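PDB 5L6G: FAD linked oxidase-like protein from Myceliophthora thermophila, which oxidises the C1 hydroxyl of xylose, xylooligosaccharides and related sugars to lactones with a bicovalently bound FAD, reducing oxygen to hydrogen peroxide. Local coordinates for residues Y116-D121 against G136-V141. Sequence-based numbering, arbitrary orientation.
Sequences YNVTLD and GHIATV. With NAG (2-acetamido-2-deoxy-beta-D-glucopyranose), chain B.
His137 holds its CG opposite the backbone N (chi1 179°), which carries the imidazole out from the helix toward Tyr116 and Val118. Val118 also has CG1 trans to its N (chi1 174°), and this spreads its two methyls over the helix. Val118 CG1 meets Val141 CG1 at 3.6 Å, while Val118 CG2 lies 3.9 Å from both Ile138 CG1 and His137 CD2. The phenol of Tyr116 turns an edge to the face of the imidazole in an offset edge-to-face pair, with planes at 83° and centroids 5.6 Å apart. The contact lies in the PCMH-type FAD-binding domain, where strand 118-120 runs beside helix 135-146 near the surface. The strand pairs antiparallel with strand 127-129, which precedes the helix. Were Val118 cut back to an alanine, a gap would probably open between strand and helix, with Val141 CG1 and Ile138 CG1 losing the methyls they pack on. A water links the backbone N of Val118, which donates to it at 2.9 Å, with NE2 of His137. The other ring nitrogen, ND1, is hydrogen-bonded to Asp330, so the imidazole is held at both nitrogens. Asn117 points away from the helix and carries an N-linked glycan, its ND2 bonded covalently to C1 of the NAG.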
ATOM      1  N   TYR A 116      17.252  -2.288   8.072  1.00 16.91           N
ATOM      2  CA  TYR A 116      15.984  -2.894   8.464  1.00 17.04           C
ATOM      3  C   TYR A 116      15.824  -3.033   9.969  1.00 17.90           C
ATOM      4  O   TYR A 116      14.970  -3.785  10.428  1.00 17.80           O
ATOM      5  CB  TYR A 116      15.835  -4.266   7.811  1.00 17.08           C
ATOM      6  CG  TYR A 116      16.961  -5.235   8.128  1.00 17.89           C
ATOM      7  CD1 TYR A 116      17.009  -5.921   9.353  1.00 18.76           C
ATOM      8  CD2 TYR A 116      17.972  -5.476   7.207  1.00 18.25           C
ATOM      9  CE1 TYR A 116      18.039  -6.800   9.644  1.00 19.50           C
ATOM     10  CE2 TYR A 116      19.013  -6.351   7.487  1.00 19.06           C
ATOM     11  CZ  TYR A 116      19.037  -7.016   8.706  1.00 20.15           C
ATOM     12  OH  TYR A 116      20.061  -7.896   8.980  1.00 21.48           O
ATOM     13  N   ASN A 117      16.629  -2.320  10.745  1.00 18.52           N
ATOM     14  CA  ASN A 117      16.537  -2.452  12.187  1.00 19.75           C
ATOM     15  C   ASN A 117      15.275  -1.854  12.764  1.00 18.68           C
ATOM     16  O   ASN A 117      14.798  -0.817  12.316  1.00 17.59           O
ATOM     17  CB  ASN A 117      17.743  -1.834  12.883  1.00 21.61           C
ATOM     18  CG  ASN A 117      18.957  -2.726  12.834  1.00 24.14           C
ATOM     19  OD1 ASN A 117      18.897  -3.884  12.407  1.00 24.95           O
ATOM     20  ND2 ASN A 117      20.068  -2.193  13.276  1.00 26.73           N
ATOM     21  N   VAL A 118      14.759  -2.539  13.776  1.00 18.50           N
ATOM     22  CA  VAL A 118      13.555  -2.141  14.478  1.00 18.08           C
ATOM     23  C   VAL A 118      13.919  -2.117  15.963  1.00 18.65           C
ATOM     24  O   VAL A 118      14.377  -3.121  16.506  1.00 18.76           O
ATOM     25  CB  VAL A 118      12.401  -3.134  14.204  1.00 17.82           C
ATOM     26  CG1 VAL A 118      11.186  -2.803  15.053  1.00 17.92           C
ATOM     27  CG2 VAL A 118      12.015  -3.117  12.721  1.00 17.45           C
ATOM     28  N   THR A 119      13.755  -0.956  16.586  1.00 18.91           N
ATOM     29  CA  THR A 119      14.016  -0.759  18.014  1.00 20.39           C
ATOM     30  C   THR A 119      12.695  -0.381  18.637  1.00 20.28           C
ATOM     31  O   THR A 119      12.003   0.482  18.124  1.00 19.51           O
ATOM     32  CB  THR A 119      15.005   0.400  18.263  1.00 20.95           C
ATOM     33  OG1 THR A 119      16.257   0.088  17.673  1.00 21.77           O
ATOM     34  CG2 THR A 119      15.210   0.638  19.735  1.00 22.10           C
ATOM     35  N   LEU A 120      12.350  -1.027  19.745  1.00 21.17           N
ATOM     36  CA  LEU A 120      11.136  -0.695  20.458  1.00 21.44           C
ATOM     37  C   LEU A 120      11.505  -0.175  21.828  1.00 23.11           C
ATOM     38  O   LEU A 120      12.209  -0.836  22.577  1.00 23.48           O
ATOM     39  CB  LEU A 120      10.243  -1.930  20.555  1.00 21.55           C
ATOM     40  CG  LEU A 120       8.904  -1.788  21.282  1.00 21.71           C
ATOM     41  CD1 LEU A 120       8.041  -0.705  20.658  1.00 20.90           C
ATOM     42  CD2 LEU A 120       8.201  -3.134  21.270  1.00 21.92           C
ATOM     43  N   ASP A 121      11.054   1.036  22.136  1.00 24.18           N
ATOM     44  CA  ASP A 121      11.240   1.613  23.457  1.00 26.15           C
ATOM     45  C   ASP A 121      10.279   0.931  24.438  1.00 27.74           C
ATOM     46  O   ASP A 121       9.060   0.944  24.222  1.00 26.65           O
ATOM     47  CB  ASP A 121      10.977   3.118  23.398  1.00 26.46           C
ATOM     48  CG  ASP A 121      11.421   3.847  24.664  1.00 27.88           C
ATOM     49  OD1 ASP A 121      10.817   3.636  25.728  1.00 29.16           O
ATOM     50  OD2 ASP A 121      12.382   4.627  24.586  1.00 28.76           O
ATOM     51  N   GLY A 136       6.809  -8.029   7.799  1.00 13.50           N
ATOM     52  CA  GLY A 136       6.909  -9.245   8.589  1.00 14.23           C
ATOM     53  C   GLY A 136       7.948  -9.149   9.690  1.00 14.57           C
ATOM     54  O   GLY A 136       7.745  -9.616  10.808  1.00 15.47           O
ATOM     55  N   HIS A 137       9.064  -8.521   9.373  1.00 14.29           N
ATOM     56  CA  HIS A 137      10.120  -8.276  10.347  1.00 14.68           C
ATOM     57  C   HIS A 137       9.661  -7.310  11.431  1.00 14.63           C
ATOM     58  O   HIS A 137       9.912  -7.548  12.616  1.00 15.18           O
ATOM     59  CB  HIS A 137      11.360  -7.718   9.645  1.00 14.55           C
ATOM     60  CG  HIS A 137      12.491  -7.401  10.569  1.00 15.10           C
ATOM     61  ND1 HIS A 137      13.055  -8.336  11.416  1.00 15.88           N
ATOM     62  CD2 HIS A 137      13.155  -6.248  10.787  1.00 15.14           C
ATOM     63  CE1 HIS A 137      14.033  -7.772  12.099  1.00 16.43           C
ATOM     64  NE2 HIS A 137      14.118  -6.505  11.728  1.00 15.94           N
ATOM     65  N   ILE A 138       9.002  -6.230  11.013  1.00 14.00           N
ATOM     66  CA  ILE A 138       8.525  -5.225  11.956  1.00 14.16           C
ATOM     67  C   ILE A 138       7.536  -5.883  12.923  1.00 14.53           C
ATOM     68  O   ILE A 138       7.686  -5.781  14.147  1.00 14.89           O
ATOM     69  CB  ILE A 138       7.848  -4.061  11.227  1.00 13.60           C
ATOM     70  CG1 ILE A 138       8.865  -3.325  10.364  1.00 13.30           C
ATOM     71  CG2 ILE A 138       7.202  -3.115  12.233  1.00 13.92           C
ATOM     72  CD1 ILE A 138       8.276  -2.401   9.340  1.00 12.71           C
ATOM     73  N   ALA A 139       6.554  -6.575  12.353  1.00 14.35           N
ATOM     74  CA  ALA A 139       5.530  -7.224  13.145  1.00 15.02           C
ATOM     75  C   ALA A 139       6.149  -8.217  14.136  1.00 15.87           C
ATOM     76  O   ALA A 139       5.746  -8.291  15.298  1.00 16.35           O
ATOM     77  CB  ALA A 139       4.535  -7.913  12.236  1.00 14.77           C
ATOM     78  N   THR A 140       7.140  -8.970  13.679  1.00 16.07           N
ATOM     79  CA  THR A 140       7.797  -9.963  14.535  1.00 17.06           C
ATOM     80  C   THR A 140       8.509  -9.315  15.714  1.00 17.67           C
ATOM     81  O   THR A 140       8.334  -9.712  16.887  1.00 18.34           O
ATOM     82  CB  THR A 140       8.798 -10.793  13.709  1.00 17.04           C
ATOM     83  OG1 THR A 140       8.074 -11.492  12.686  1.00 16.62           O
ATOM     84  CG2 THR A 140       9.566 -11.780  14.590  1.00 18.07           C
ATOM     85  N   VAL A 141       9.306  -8.308  15.405  1.00 17.50           N
ATOM     86  CA  VAL A 141      10.070  -7.630  16.442  1.00 18.20           C
ATOM     87  C   VAL A 141       9.138  -6.993  17.466  1.00 18.60           C
ATOM     88  O   VAL A 141       9.344  -7.166  18.671  1.00 19.24           O
ATOM     89  CB  VAL A 141      11.031  -6.575  15.875  1.00 17.79           C
ATOM     90  CG1 VAL A 141      11.695  -5.813  17.022  1.00 18.47           C
ATOM     91  CG2 VAL A 141      12.101  -7.237  15.014  1.00 17.87           C
TER
HETATM   92  C1  NAG B   1      21.255  -2.998  13.293  1.00 23.31           C
HETATM   93  C2  NAG B   1      22.478  -2.336  12.706  1.00 26.85           C
HETATM   94  C3  NAG B   1      23.755  -3.139  12.917  1.00 29.04           C
HETATM   95  C4  NAG B   1      23.859  -3.675  14.336  1.00 29.59           C
HETATM   96  C5  NAG B   1      22.570  -4.353  14.775  1.00 28.35           C
HETATM   97  C6  NAG B   1      22.643  -4.643  16.278  1.00 29.69           C
HETATM   98  C7  NAG B   1      21.959  -0.967  10.735  1.00 25.83           C
HETATM   99  C8  NAG B   1      21.767  -0.948   9.252  1.00 25.95           C
HETATM  100  N2  NAG B   1      22.245  -2.141  11.284  1.00 26.39           N
HETATM  101  O3  NAG B   1      24.816  -2.255  12.645  1.00 30.91           O
HETATM  102  O4  NAG B   1      24.873  -4.662  14.427  1.00 34.38           O
HETATM  103  O5  NAG B   1      21.452  -3.527  14.577  1.00 24.15           O
HETATM  104  O6  NAG B   1      21.363  -4.967  16.775  1.00 32.78           O
HETATM  105  O7  NAG B   1      21.863   0.091  11.350  1.00 27.21           O
HETATM  106  O   HOH W   1      15.721  -5.298  13.948  1.00 19.04           O